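PDB 2JEP: xyloglucanase from Paenibacillus pabuli, which hydrolyses xyloglucan, a plant cell-wall polysaccharide, probably by cutting within its beta-1,4-glucan backbone. Local coordinates for residues G189-A194 and I231-G236; K76-A81 and A372-S377; K156-W161 and V207-Q212; T285-A290 and N337-A342; S303-M308 and T348-K353. All coordinates share one frame; numbering follows the deposited sequence.

Interaction 1: residues G189-A194 and I231-G236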
# COMPACT_ATOMS: atom_id res chain seq x y z
N GLY A 189 -15.73 -9.58 9.06
CA GLY A 189 -15.61 -10.84 9.76
C GLY A 189 -14.83 -11.83 8.94
O GLY A 189 -14.13 -11.48 7.99
N ASN A 190 -14.90 -13.08 9.33
CA ASN A 190 -14.03 -14.10 8.79
C ASN A 190 -14.29 -14.22 7.28
O ASN A 190 -15.44 -14.20 6.82
CB ASN A 190 -14.23 -15.46 9.47
CG ASN A 190 -13.78 -15.48 10.93
OD1 ASN A 190 -13.22 -14.52 11.44
ND2 ASN A 190 -14.03 -16.60 11.60
N PRO A 191 -13.22 -14.34 6.50
CA PRO A 191 -13.36 -14.43 5.05
C PRO A 191 -14.06 -15.68 4.56
O PRO A 191 -13.79 -16.80 4.99
CB PRO A 191 -11.93 -14.46 4.55
CG PRO A 191 -11.08 -14.43 5.71
CD PRO A 191 -11.82 -14.31 6.93
N ASN A 192 -14.92 -15.47 3.58
CA ASN A 192 -15.51 -16.57 2.84
C ASN A 192 -14.39 -17.33 2.09
O ASN A 192 -13.63 -16.71 1.35
CB ASN A 192 -16.53 -15.93 1.88
CG ASN A 192 -17.20 -16.89 0.94
OD1 ASN A 192 -16.53 -17.67 0.27
ND2 ASN A 192 -18.54 -16.80 0.84
N SER A 193 -14.27 -18.64 2.32
CA SER A 193 -13.19 -19.40 1.75
C SER A 193 -13.19 -19.42 0.22
O SER A 193 -12.11 -19.38 -0.40
CB SER A 193 -13.19 -20.83 2.27
OG SER A 193 -14.45 -21.44 2.08
N ALA A 194 -14.37 -19.46 -0.39
CA ALA A 194 -14.44 -19.43 -1.86
C ALA A 194 -13.94 -18.09 -2.39
O ALA A 194 -13.24 -18.03 -3.39
CB ALA A 194 -15.87 -19.70 -2.33
N ILE A 231 -3.78 -8.35 8.75
CA ILE A 231 -2.75 -9.26 9.27
C ILE A 231 -3.33 -10.60 9.74
O ILE A 231 -2.90 -11.66 9.31
CB ILE A 231 -1.93 -8.58 10.38
CG1 ILE A 231 -1.00 -7.51 9.76
CG2 ILE A 231 -1.11 -9.61 11.17
CD1 ILE A 231 -0.25 -6.63 10.77
N ASP A 232 -4.32 -10.55 10.62
CA ASP A 232 -4.86 -11.80 11.18
C ASP A 232 -5.40 -12.71 10.09
O ASP A 232 -5.20 -13.94 10.14
CB ASP A 232 -5.99 -11.50 12.13
CG ASP A 232 -5.52 -10.97 13.48
OD1 ASP A 232 -4.31 -10.99 13.78
OD2 ASP A 232 -6.42 -10.58 14.25
N TYR A 233 -6.08 -12.14 9.11
CA TYR A 233 -6.67 -12.97 8.05
C TYR A 233 -5.66 -13.43 6.99
O TYR A 233 -6.00 -14.27 6.17
CB TYR A 233 -7.86 -12.26 7.38
CG TYR A 233 -9.05 -12.04 8.29
CD1 TYR A 233 -9.45 -13.00 9.21
CD2 TYR A 233 -9.79 -10.87 8.23
CE1 TYR A 233 -10.54 -12.81 10.02
CE2 TYR A 233 -10.89 -10.67 9.05
CZ TYR A 233 -11.25 -11.65 9.94
OH TYR A 233 -12.35 -11.46 10.77
N THR A 234 -4.46 -12.88 7.02
CA THR A 234 -3.36 -13.27 6.16
C THR A 234 -2.45 -14.31 6.82
O THR A 234 -2.00 -15.25 6.16
CB THR A 234 -2.57 -12.03 5.70
OG1 THR A 234 -3.48 -11.08 5.13
CG2 THR A 234 -1.51 -12.38 4.70
N VAL A 235 -2.18 -14.14 8.11
CA VAL A 235 -1.30 -15.09 8.79
C VAL A 235 -2.04 -16.30 9.36
O VAL A 235 -1.44 -17.36 9.50
CB VAL A 235 -0.45 -14.45 9.92
CG1 VAL A 235 0.39 -13.31 9.35
CG2 VAL A 235 -1.32 -14.02 11.12
N GLY A 236 -3.31 -16.15 9.68
CA GLY A 236 -4.06 -17.26 10.26
C GLY A 236 -4.55 -18.26 9.24
O GLY A 236 -4.29 -18.14 8.05

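Interaction 2: residues K76-A81 and A372-S377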
# COMPACT_ATOMS: atom_id res chain seq x y z
N LYS A 76 10.47 15.30 -4.69
CA LYS A 76 11.76 15.74 -4.19
C LYS A 76 11.68 16.16 -2.73
O LYS A 76 12.62 15.90 -1.96
CB LYS A 76 12.33 16.85 -5.07
CG LYS A 76 12.81 16.36 -6.41
CD LYS A 76 13.41 17.49 -7.24
CE LYS A 76 14.01 16.97 -8.54
NZ LYS A 76 14.13 18.03 -9.59
N LYS A 77 10.59 16.79 -2.34
CA LYS A 77 10.40 17.21 -0.95
C LYS A 77 10.27 16.01 -0.02
O LYS A 77 10.85 15.97 1.08
CB LYS A 77 9.16 18.11 -0.86
CG LYS A 77 8.96 18.83 0.45
CD LYS A 77 9.94 19.98 0.61
CE LYS A 77 9.80 20.61 1.99
NZ LYS A 77 10.77 21.73 2.17
N VAL A 78 9.52 15.00 -0.47
CA VAL A 78 9.36 13.77 0.32
C VAL A 78 10.72 13.07 0.47
O VAL A 78 11.09 12.60 1.57
CB VAL A 78 8.28 12.88 -0.34
CG1 VAL A 78 8.25 11.51 0.29
CG2 VAL A 78 6.91 13.54 -0.25
N LYS A 79 11.49 12.99 -0.62
CA LYS A 79 12.84 12.42 -0.54
C LYS A 79 13.72 13.22 0.45
O LYS A 79 14.48 12.64 1.22
CB LYS A 79 13.48 12.41 -1.94
CG LYS A 79 14.97 12.06 -2.00
CD LYS A 79 15.44 12.04 -3.42
CE LYS A 79 16.94 11.96 -3.52
NZ LYS A 79 17.40 11.91 -4.96
N ALA A 80 13.64 14.54 0.39
CA ALA A 80 14.45 15.39 1.27
C ALA A 80 14.12 15.15 2.74
O ALA A 80 14.96 15.34 3.61
CB ALA A 80 14.28 16.89 0.88
N ALA A 81 12.88 14.73 3.01
CA ALA A 81 12.45 14.41 4.38
C ALA A 81 12.97 13.06 4.85
O ALA A 81 12.82 12.78 6.03
CB ALA A 81 10.92 14.45 4.51
N ALA A 372 -2.09 14.27 6.06
CA ALA A 372 -0.94 14.82 5.38
C ALA A 372 0.20 15.22 6.31
O ALA A 372 -0.02 15.75 7.41
CB ALA A 372 -1.38 16.03 4.60
N LEU A 373 1.43 15.03 5.81
CA LEU A 373 2.62 15.56 6.44
C LEU A 373 3.23 16.73 5.69
O LEU A 373 4.15 17.39 6.20
CB LEU A 373 3.71 14.48 6.59
CG LEU A 373 3.26 13.14 7.15
CD1 LEU A 373 4.45 12.16 7.17
CD2 LEU A 373 2.60 13.28 8.54
N PHE A 374 2.74 16.96 4.47
CA PHE A 374 3.18 18.04 3.58
C PHE A 374 1.96 18.77 3.04
O PHE A 374 0.90 18.17 2.88
CB PHE A 374 3.95 17.47 2.38
CG PHE A 374 5.14 16.65 2.77
CD1 PHE A 374 6.40 17.22 2.93
CD2 PHE A 374 5.02 15.28 2.94
CE1 PHE A 374 7.49 16.45 3.29
CE2 PHE A 374 6.11 14.50 3.30
CZ PHE A 374 7.34 15.09 3.48
N ASN A 375 2.12 20.07 2.76
CA ASN A 375 1.11 20.81 2.02
C ASN A 375 1.53 20.77 0.56
O ASN A 375 2.58 21.28 0.17
CB ASN A 375 0.89 22.24 2.54
CG ASN A 375 -0.18 22.98 1.74
OD1 ASN A 375 -0.10 23.04 0.52
ND2 ASN A 375 -1.19 23.51 2.42
N ARG A 376 0.72 20.06 -0.22
CA ARG A 376 1.02 19.84 -1.62
C ARG A 376 0.83 21.09 -2.47
O ARG A 376 1.36 21.19 -3.54
CB ARG A 376 0.20 18.69 -2.15
CG ARG A 376 0.53 17.40 -1.44
CD ARG A 376 -0.14 16.16 -2.00
NE ARG A 376 0.09 15.02 -1.10
CZ ARG A 376 -0.43 13.81 -1.27
NH1 ARG A 376 -1.07 13.50 -2.38
NH2 ARG A 376 -0.30 12.89 -0.35
N SER A 377 0.09 22.07 -1.98
CA SER A 377 0.01 23.36 -2.69
C SER A 377 1.29 24.14 -2.73
O SER A 377 1.46 24.90 -3.68
CB SER A 377 -1.02 24.24 -2.01
OG SER A 377 -2.25 23.63 -2.19

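Interaction 3: residues K156-W161 and V207-Q212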
# COMPACT_ATOMS: atom_id res chain seq x y z
N LYS A 156 -9.95 -9.89 -17.69
CA LYS A 156 -9.72 -8.45 -17.67
C LYS A 156 -8.48 -8.13 -16.86
O LYS A 156 -7.64 -7.34 -17.26
CB LYS A 156 -10.95 -7.76 -17.09
CG LYS A 156 -10.90 -6.23 -17.05
CD LYS A 156 -12.28 -5.66 -16.70
CE LYS A 156 -12.31 -4.16 -16.59
NZ LYS A 156 -13.72 -3.69 -16.42
N TYR A 157 -8.39 -8.73 -15.67
CA TYR A 157 -7.24 -8.51 -14.81
C TYR A 157 -5.92 -8.92 -15.48
O TYR A 157 -4.92 -8.18 -15.43
CB TYR A 157 -7.48 -9.29 -13.51
CG TYR A 157 -6.44 -9.11 -12.43
CD1 TYR A 157 -6.33 -7.91 -11.74
CD2 TYR A 157 -5.61 -10.16 -12.06
CE1 TYR A 157 -5.43 -7.78 -10.69
CE2 TYR A 157 -4.70 -10.03 -11.03
CZ TYR A 157 -4.61 -8.84 -10.34
OH TYR A 157 -3.69 -8.73 -9.31
N LYS A 158 -5.90 -10.09 -16.11
CA LYS A 158 -4.76 -10.52 -16.87
C LYS A 158 -4.37 -9.48 -17.93
O LYS A 158 -3.21 -9.10 -18.05
CB LYS A 158 -5.02 -11.89 -17.52
CG LYS A 158 -3.89 -12.39 -18.45
CD LYS A 158 -4.35 -13.67 -19.15
CE LYS A 158 -3.46 -14.14 -20.26
NZ LYS A 158 -4.13 -15.31 -20.89
N LYS A 159 -5.34 -9.06 -18.74
CA LYS A 159 -5.04 -8.14 -19.83
C LYS A 159 -4.56 -6.78 -19.32
O LYS A 159 -3.66 -6.17 -19.92
CB LYS A 159 -6.27 -7.98 -20.74
CG LYS A 159 -6.62 -9.21 -21.56
CD LYS A 159 -5.55 -9.52 -22.62
CE LYS A 159 -6.02 -10.49 -23.70
NZ LYS A 159 -4.94 -10.58 -24.74
N VAL A 160 -5.15 -6.31 -18.21
CA VAL A 160 -4.73 -5.06 -17.60
C VAL A 160 -3.29 -5.18 -17.10
O VAL A 160 -2.46 -4.34 -17.43
CB VAL A 160 -5.73 -4.64 -16.51
CG1 VAL A 160 -5.18 -3.51 -15.63
CG2 VAL A 160 -7.04 -4.25 -17.18
N TRP A 161 -2.96 -6.24 -16.34
CA TRP A 161 -1.57 -6.36 -15.89
C TRP A 161 -0.59 -6.59 -17.02
O TRP A 161 0.55 -6.15 -16.94
CB TRP A 161 -1.40 -7.41 -14.78
CG TRP A 161 -1.50 -6.77 -13.44
CD1 TRP A 161 -2.46 -6.99 -12.47
CD2 TRP A 161 -0.60 -5.80 -12.90
NE1 TRP A 161 -2.19 -6.21 -11.39
CE2 TRP A 161 -1.07 -5.46 -11.62
CE3 TRP A 161 0.57 -5.20 -13.36
CZ2 TRP A 161 -0.42 -4.53 -10.82
CZ3 TRP A 161 1.20 -4.27 -12.56
CH2 TRP A 161 0.69 -3.94 -11.32
N VAL A 207 1.13 -12.74 -10.88
CA VAL A 207 2.54 -13.13 -10.89
C VAL A 207 2.92 -13.73 -12.25
O VAL A 207 3.88 -13.29 -12.88
CB VAL A 207 2.85 -14.12 -9.73
CG1 VAL A 207 4.24 -14.75 -9.91
CG2 VAL A 207 2.73 -13.42 -8.33
N ASP A 208 2.15 -14.70 -12.70
CA ASP A 208 2.53 -15.40 -13.93
C ASP A 208 2.42 -14.50 -15.15
O ASP A 208 3.23 -14.60 -16.07
CB ASP A 208 1.65 -16.62 -14.14
CG ASP A 208 1.85 -17.70 -13.06
OD1 ASP A 208 2.90 -17.77 -12.43
OD2 ASP A 208 0.93 -18.52 -12.89
N THR A 209 1.42 -13.63 -15.18
CA THR A 209 1.27 -12.72 -16.30
C THR A 209 2.44 -11.75 -16.37
O THR A 209 3.01 -11.52 -17.43
CB THR A 209 -0.08 -11.94 -16.18
OG1 THR A 209 -1.17 -12.87 -16.25
CG2 THR A 209 -0.23 -10.91 -17.27
N VAL A 210 2.78 -11.15 -15.23
CA VAL A 210 3.89 -10.20 -15.22
C VAL A 210 5.18 -10.88 -15.66
O VAL A 210 5.95 -10.30 -16.45
CB VAL A 210 4.05 -9.56 -13.82
CG1 VAL A 210 5.40 -8.84 -13.70
CG2 VAL A 210 2.87 -8.63 -13.56
N ARG A 211 5.45 -12.08 -15.16
CA ARG A 211 6.72 -12.72 -15.48
C ARG A 211 6.86 -12.96 -16.98
O ARG A 211 7.97 -12.95 -17.50
CB ARG A 211 6.87 -14.05 -14.76
CG ARG A 211 6.96 -14.00 -13.25
CD ARG A 211 7.92 -13.00 -12.72
NE ARG A 211 8.07 -13.09 -11.29
CZ ARG A 211 8.64 -12.15 -10.56
NH1 ARG A 211 9.03 -11.01 -11.12
NH2 ARG A 211 8.76 -12.34 -9.26
N GLN A 212 5.75 -13.22 -17.66
CA GLN A 212 5.81 -13.59 -19.08
C GLN A 212 5.83 -12.38 -20.02
O GLN A 212 5.87 -12.55 -21.24
CB GLN A 212 4.67 -14.53 -19.41
CG GLN A 212 4.80 -15.85 -18.70
CD GLN A 212 3.63 -16.74 -18.96
OE1 GLN A 212 2.69 -16.78 -18.17
NE2 GLN A 212 3.64 -17.41 -20.10

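Interaction 4: residues T285-A290 and N337-A342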
# COMPACT_ATOMS: atom_id res chain seq x y z
N THR A 285 2.28 7.14 26.78
CA THR A 285 2.38 8.56 27.14
C THR A 285 1.04 9.30 27.12
O THR A 285 0.99 10.48 27.45
CB THR A 285 3.40 9.31 26.30
OG1 THR A 285 2.92 9.45 24.95
CG2 THR A 285 4.78 8.62 26.34
N SER A 286 -0.06 8.62 26.76
CA SER A 286 -1.39 9.20 26.91
C SER A 286 -1.56 9.76 28.32
O SER A 286 -1.10 9.15 29.30
CB SER A 286 -2.45 8.16 26.61
OG SER A 286 -3.73 8.54 27.02
N THR A 287 -2.20 10.92 28.42
CA THR A 287 -2.37 11.61 29.68
C THR A 287 -3.78 11.56 30.28
O THR A 287 -3.97 12.00 31.42
CB THR A 287 -2.00 13.12 29.57
OG1 THR A 287 -2.89 13.73 28.62
CG2 THR A 287 -0.56 13.30 29.15
N ASN A 288 -4.72 10.96 29.54
CA ASN A 288 -6.12 10.89 29.93
C ASN A 288 -6.74 9.57 29.48
O ASN A 288 -6.85 9.38 28.29
CB ASN A 288 -6.92 12.10 29.44
CG ASN A 288 -8.32 12.14 29.98
OD1 ASN A 288 -8.83 11.15 30.50
ND2 ASN A 288 -8.97 13.30 29.87
N PRO A 289 -7.12 8.66 30.40
CA PRO A 289 -7.61 7.36 29.93
C PRO A 289 -8.92 7.44 29.18
O PRO A 289 -9.22 6.55 28.38
CB PRO A 289 -7.77 6.56 31.23
CG PRO A 289 -8.03 7.58 32.27
CD PRO A 289 -7.19 8.76 31.87
N ALA A 290 -9.72 8.48 29.43
CA ALA A 290 -10.97 8.66 28.73
C ALA A 290 -10.79 8.99 27.25
O ALA A 290 -11.73 8.87 26.46
CB ALA A 290 -11.80 9.72 29.41
N ASN A 337 -1.41 15.64 18.33
CA ASN A 337 -0.22 15.38 17.52
C ASN A 337 0.89 14.69 18.31
O ASN A 337 1.72 14.00 17.72
CB ASN A 337 0.29 16.64 16.83
CG ASN A 337 -0.45 16.95 15.55
OD1 ASN A 337 -0.92 16.05 14.87
ND2 ASN A 337 -0.58 18.23 15.23
N VAL A 338 0.91 14.85 19.63
CA VAL A 338 1.85 14.08 20.43
C VAL A 338 1.65 12.60 20.17
O VAL A 338 2.62 11.84 20.02
CB VAL A 338 1.64 14.36 21.97
CG1 VAL A 338 2.51 13.47 22.83
CG2 VAL A 338 1.91 15.87 22.27
N TYR A 339 0.39 12.18 20.10
CA TYR A 339 0.07 10.77 19.92
C TYR A 339 0.17 10.28 18.50
O TYR A 339 0.51 9.13 18.27
CB TYR A 339 -1.29 10.42 20.60
CG TYR A 339 -1.24 10.96 22.00
CD1 TYR A 339 -0.32 10.43 22.91
CD2 TYR A 339 -1.91 12.12 22.34
CE1 TYR A 339 -0.12 11.00 24.13
CE2 TYR A 339 -1.72 12.70 23.59
CZ TYR A 339 -0.81 12.15 24.46
OH TYR A 339 -0.54 12.72 25.70
N ARG A 340 -0.12 11.16 17.53
CA ARG A 340 0.13 10.79 16.15
C ARG A 340 1.60 10.52 15.92
O ARG A 340 1.98 9.59 15.23
CB ARG A 340 -0.42 11.86 15.20
CG ARG A 340 -1.94 12.05 15.35
CD ARG A 340 -2.61 12.49 14.06
NE ARG A 340 -2.08 13.76 13.61
CZ ARG A 340 -2.05 14.19 12.34
NH1 ARG A 340 -2.47 13.45 11.31
NH2 ARG A 340 -1.58 15.39 12.10
N ALA A 341 2.45 11.35 16.51
CA ALA A 341 3.88 11.12 16.46
C ALA A 341 4.24 9.83 17.17
O ALA A 341 4.99 9.02 16.62
CB ALA A 341 4.64 12.31 17.05
N ALA A 342 3.75 9.64 18.40
CA ALA A 342 4.10 8.42 19.16
C ALA A 342 3.69 7.16 18.41
O ALA A 342 4.43 6.18 18.37
CB ALA A 342 3.48 8.46 20.56
O HOH W 1 2.25 13.06 26.68
O HOH W 2 -1.99 14.92 26.36

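Interaction 5: residues S303-M308 and T348-K353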
# COMPACT_ATOMS: atom_id res chain seq x y z
N SER A 303 2.47 -8.02 18.97
CA SER A 303 1.91 -9.32 18.59
C SER A 303 1.58 -9.36 17.10
O SER A 303 1.85 -10.34 16.40
CB SER A 303 0.62 -9.59 19.38
OG SER A 303 0.05 -10.85 19.03
N GLN A 304 0.95 -8.30 16.62
CA GLN A 304 0.56 -8.24 15.23
C GLN A 304 1.76 -8.34 14.30
O GLN A 304 1.78 -9.12 13.35
CB GLN A 304 -0.23 -6.96 14.97
CG GLN A 304 -1.61 -6.97 15.56
CD GLN A 304 -2.56 -7.79 14.76
OE1 GLN A 304 -2.87 -7.41 13.62
NE2 GLN A 304 -2.99 -8.90 15.31
N PHE A 305 2.74 -7.47 14.49
CA PHE A 305 3.87 -7.45 13.58
C PHE A 305 4.73 -8.69 13.74
O PHE A 305 5.23 -9.24 12.74
CB PHE A 305 4.68 -6.17 13.71
CG PHE A 305 4.07 -4.95 13.02
CD1 PHE A 305 2.72 -4.88 12.73
CD2 PHE A 305 4.87 -3.87 12.69
CE1 PHE A 305 2.19 -3.76 12.12
CE2 PHE A 305 4.35 -2.73 12.08
CZ PHE A 305 3.00 -2.69 11.80
N LYS A 306 4.86 -9.20 14.97
CA LYS A 306 5.61 -10.44 15.13
C LYS A 306 4.95 -11.56 14.33
O LYS A 306 5.64 -12.41 13.78
CB LYS A 306 5.74 -10.84 16.60
CG LYS A 306 6.65 -12.06 16.76
CD LYS A 306 6.95 -12.33 18.23
CE LYS A 306 7.99 -13.42 18.37
NZ LYS A 306 7.45 -14.75 17.98
N SER A 307 3.62 -11.56 14.22
CA SER A 307 2.96 -12.64 13.50
C SER A 307 3.30 -12.62 12.01
O SER A 307 3.43 -13.69 11.39
CB SER A 307 1.46 -12.63 13.74
OG SER A 307 0.76 -11.63 13.02
N MET A 308 3.48 -11.43 11.43
CA MET A 308 3.89 -11.33 10.04
C MET A 308 5.34 -11.77 9.86
O MET A 308 5.69 -12.43 8.87
CB MET A 308 3.72 -9.89 9.51
CG MET A 308 2.28 -9.44 9.37
SD MET A 308 1.37 -10.30 8.05
CE MET A 308 2.11 -9.56 6.56
N THR A 348 6.63 2.45 13.03
CA THR A 348 7.87 2.42 12.23
C THR A 348 8.93 1.57 12.92
O THR A 348 9.57 0.71 12.28
CB THR A 348 8.39 3.85 11.97
OG1 THR A 348 7.37 4.59 11.28
CG2 THR A 348 9.65 3.84 11.17
N ALA A 349 9.11 1.80 14.22
CA ALA A 349 10.13 1.05 14.97
C ALA A 349 9.79 -0.43 15.01
O ALA A 349 10.69 -1.27 15.00
CB ALA A 349 10.23 1.58 16.39
N LYS A 350 8.51 -0.77 15.08
CA LYS A 350 8.14 -2.20 15.15
C LYS A 350 8.40 -2.86 13.81
O LYS A 350 8.83 -4.02 13.75
CB LYS A 350 6.67 -2.35 15.53
CG LYS A 350 6.29 -3.77 15.94
CD LYS A 350 7.00 -4.24 17.21
CE LYS A 350 6.48 -3.54 18.44
NZ LYS A 350 7.35 -3.86 19.61
N ALA A 351 8.08 -2.15 12.73
CA ALA A 351 8.46 -2.64 11.39
C ALA A 351 9.97 -2.85 11.29
O ALA A 351 10.44 -3.88 10.77
CB ALA A 351 7.98 -1.68 10.30
N LYS A 352 10.74 -1.88 11.77
CA LYS A 352 12.20 -2.00 11.73
C LYS A 352 12.67 -3.22 12.50
O LYS A 352 13.52 -3.99 12.02
CB LYS A 352 12.85 -0.70 12.26
CG LYS A 352 14.39 -0.69 12.28
CD LYS A 352 14.99 -0.38 10.95
CE LYS A 352 16.52 -0.37 11.01
NZ LYS A 352 17.06 0.38 12.15
N LYS A 353 12.11 -3.42 13.69
CA LYS A 353 12.45 -4.57 14.54
C LYS A 353 12.26 -5.88 13.81
O LYS A 353 13.10 -6.79 13.88
CB LYS A 353 11.63 -4.55 15.81
CG LYS A 353 11.81 -5.75 16.72
CD LYS A 353 10.91 -5.65 17.91
CE LYS A 353 11.10 -6.86 18.84
NZ LYS A 353 10.20 -6.81 20.01

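Interaction 1: residues G189-A194 and I231-G236
Pro191 packs against Tyr233, and this pair forms the tight part of the contact. Pro191 CD sits over one face of the phenol ring in a CH-pi contact. It lies 3.7 Å from the ring centroid, shifted toward the rim, and comes within 3.5 Å of Tyr233 CD1. Pro191 CG follows at 4.1 Å from Tyr233 CG. Tyr233 is placed for this by its first torsion (chi1 -66°), which sets CG beside the backbone N and anti to the carbonyl carbon. Its CB already points at the loop. Gly189 also packs closely, with its C atom 3.1 Å from Tyr233 OH. The looser side is at Asn190, which is exposed to solvent. Its OD1 comes in at the ring edge, and the amide plane stands 80° from the ring plane. Tyr188 O is a second possible acceptor for the one hydroxyl proton, so the 3.3 Å approach of Tyr233 OH to Asn190 OD1 may be only a shared or partial bond. Tyr238 adds an edge-to-face ring contact with Tyr233. Just beyond Pro191, Asn192, at the N-cap of helix 193-211, accepts a weak bond from Ala194 N. The two segments follow barrel strands 175-178 and 222-225. The contact thus ties neighbouring beta-alpha loops at the C-terminal ends of the strands, the end that carries the active site in TIM-barrel enzymes of family 5.

Interaction 2: residues K76-A81 and A372-S377
Helix 72-80 runs past the short strand 374-375 with Val78 CA and Phe374 CA 8.2 Å apart, a spacing filled mainly by one aromatic side chain. Phe374 reaches toward the helix and meets three residues there. Val78 comes over one face of the ring. Its CG2 stands 4.2 Å from the ring centroid, 25° off the normal, which makes a CH-pi contact displaced toward the rim. The nearest ring atom is Phe374 CE2, 3.8 Å from Val78 CG2. Val78 holds CG1 anti to its backbone N (chi1 170°), which leaves CG2 as the branch that touches. Ala81 CB lies in the ring plane at the edge, 3.8 Å from Phe374 CZ. Lys77 approaches obliquely with its CG, 3.9 Å from Phe374 CD1. The lysine chain bends at chi2 and carries its amino end away, so only the aliphatic base takes part. No hydrogen bond joins the two segments. An alanine in place of Phe374 would probably open a gap between helix and strand and leave the Val78 methyl and the Ala81 methyl without their aromatic partner. Trp46, Val381 and Ile387 also meet the buried ring. The strand belongs to a small antiparallel pair with 380-381, in the connection from the last barrel strand to helix 384-393. Packing it on the helix that follows the first strand is contact across the closing seam of a TIM barrel.

Interaction 3: residues K156-W161 and V207-Q212
The first torsions of Thr209 and Lys158 turn the two side chains onto each other. Thr209 has chi1 -63°, which turns CG2 anti to its own backbone N and puts OG1 beside that N. Lys158 has CG anti to N (chi1 176°) and runs on extended. The two side chains cross at about a right angle. The setting is the outer layer of the TIM barrel, where 150-167 and 193-211 are the neighbouring helices that follow strands 125-128 and 175-178. The two helix segments run in roughly the same direction, 33° apart, with axes 9.4 Å from each other at closest approach. Lys158 CG comes to 3.5 Å from Thr209 OG1. This is a methylene packed on an oxygen; the hydroxyl itself is hydrogen-bonded to Ile205 O in its own helix. Thr209 CG2 lies 3.6 Å from Lys158 O and so rests on the backbone of the facing helix. No hydrogen bond crosses the contact. Toward the barrel the interface turns apolar and buried. Trp161 and Val210 lie side by side and point the same way. Phe206 meets the indole edge-to-face, and Phe177 of the barrel wall meets it at a shallower angle. The NE1 of Trp161 is hydrogen-bonded to Ser179 O. On the benzo part of that indole, Trp161 CE3 stands 4.1 Å from Val210 CG2.

Interaction 4: residues T285-A290 and N337-A342
Van der Waals packing gathers around the ring of Tyr339, which lies against the loop of Thr285, Ser286 and Thr287. Thr285 OG1 comes to the ring edge, near its plane, 3.5 Å from Tyr339 CE1. Ser286 meets the ring obliquely with its backbone, CA lying 3.5 Å from Tyr339 CE1. Thr287 touches the far end, with CG2 3.5 Å from Tyr339 OH. The tyrosine gets there because its CG stands anti to the carbonyl carbon (chi1 -50°), which carries the phenol from a sidelong start to the loop. Water bonds form the second group. One water donates to Thr285 O and is hydrogen-bonded to Tyr339 OH, both at 3.0 Å. Another lies at the ring edge, in plane, and joins Thr287 OG1 to Tyr339 OH, with both bonds 2.7 Å long. A phenylalanine in place of Tyr339 would probably leave both waters without their link from loop to helix and Thr287 CG2 without the oxygen it packs on. The remaining hydrogen bonds lie within the segments. Asn288 OD1 accepts from Ala290 N in an Asx turn. Asn337 OD1 takes two bonds from Arg340, from NE and NH2, side-on and within the guanidinium plane. Outside them, Gln281 OE1 is hydrogen-bonded to Ser286 OG and to the backbone N atoms of Thr287 and Asn288, and so ties three consecutive loop residues to one oxygen. Loop and helix 336-353, which follows barrel strand 319-324, therefore meet through one aromatic ring whose polar end is hydrated, a junction partly apolar and partly water-mediated.

Interaction 5: residues S303-M308 and T348-K353
The ring of Phe305 is the one flat side chain that carries this contact, and Ala351 N of the facing helix lies at its edge. This nitrogen is near the ring plane, 3.6 Å from Phe305 CD2. Lys350 CG approaches the same carbon obliquely and comes to 3.5 Å from Phe305 CD2. The same methylene is 3.7 Å from Phe305 CB, so it fills the angle between the ring and its stem. Ala351 CB adds a looser apolar touch, 4.2 Å from Phe305 CE2. Tyr265 of the barrel meets the Phe305 ring edge-to-face, and Ile321 also packs on it. The two helices, 298-313 and 336-353, follow barrel strands 259-265 and 319-324. They are neighbours in the outer layer of the TIM barrel, and the phenylalanine is wedged between them and the wall. Lys350 packs through its methylenes and pairs through its amino group. Its CG stands anti to the backbone N (chi1 -167°), which brings the first methylenes onto Phe305. Bends at chi2 and chi3 then turn the chain away, and NZ forms a salt bridge with Glu302, about one turn before the phenylalanine. Lys353 NZ pairs with the same carboxylate, so two lysines of one helix share an acid of the other. Further along helix 298-313, the Ser307 hydroxyl folds back onto its own helix, with OG donating to Gln304 O at 2.7 Å.

Overall arrangement
From the N terminus, 76-81 opens interaction 2, which closes only at 372-377. The other four contacts fall within that span. Segment 156-161 opens interaction 3, and 189-194 opens interaction 1 before 207-212 closes interaction 3. Interaction 1 then closes at 231-236, so the two cross and share helix 193-211. Interactions 4 and 5 follow and cross in the same way: 285-290 and 303-308 open them, and 337-342 and 348-353 close them on helix 336-353. Interactions 1 and 5 touch through Asp232 and Gln304. Interaction 1 ties neighbouring loops and interactions 3 and 5 neighbouring helices of the TIM barrel; interaction 4 adds an outlying loop, and interaction 2 joins the start of the barrel to its end.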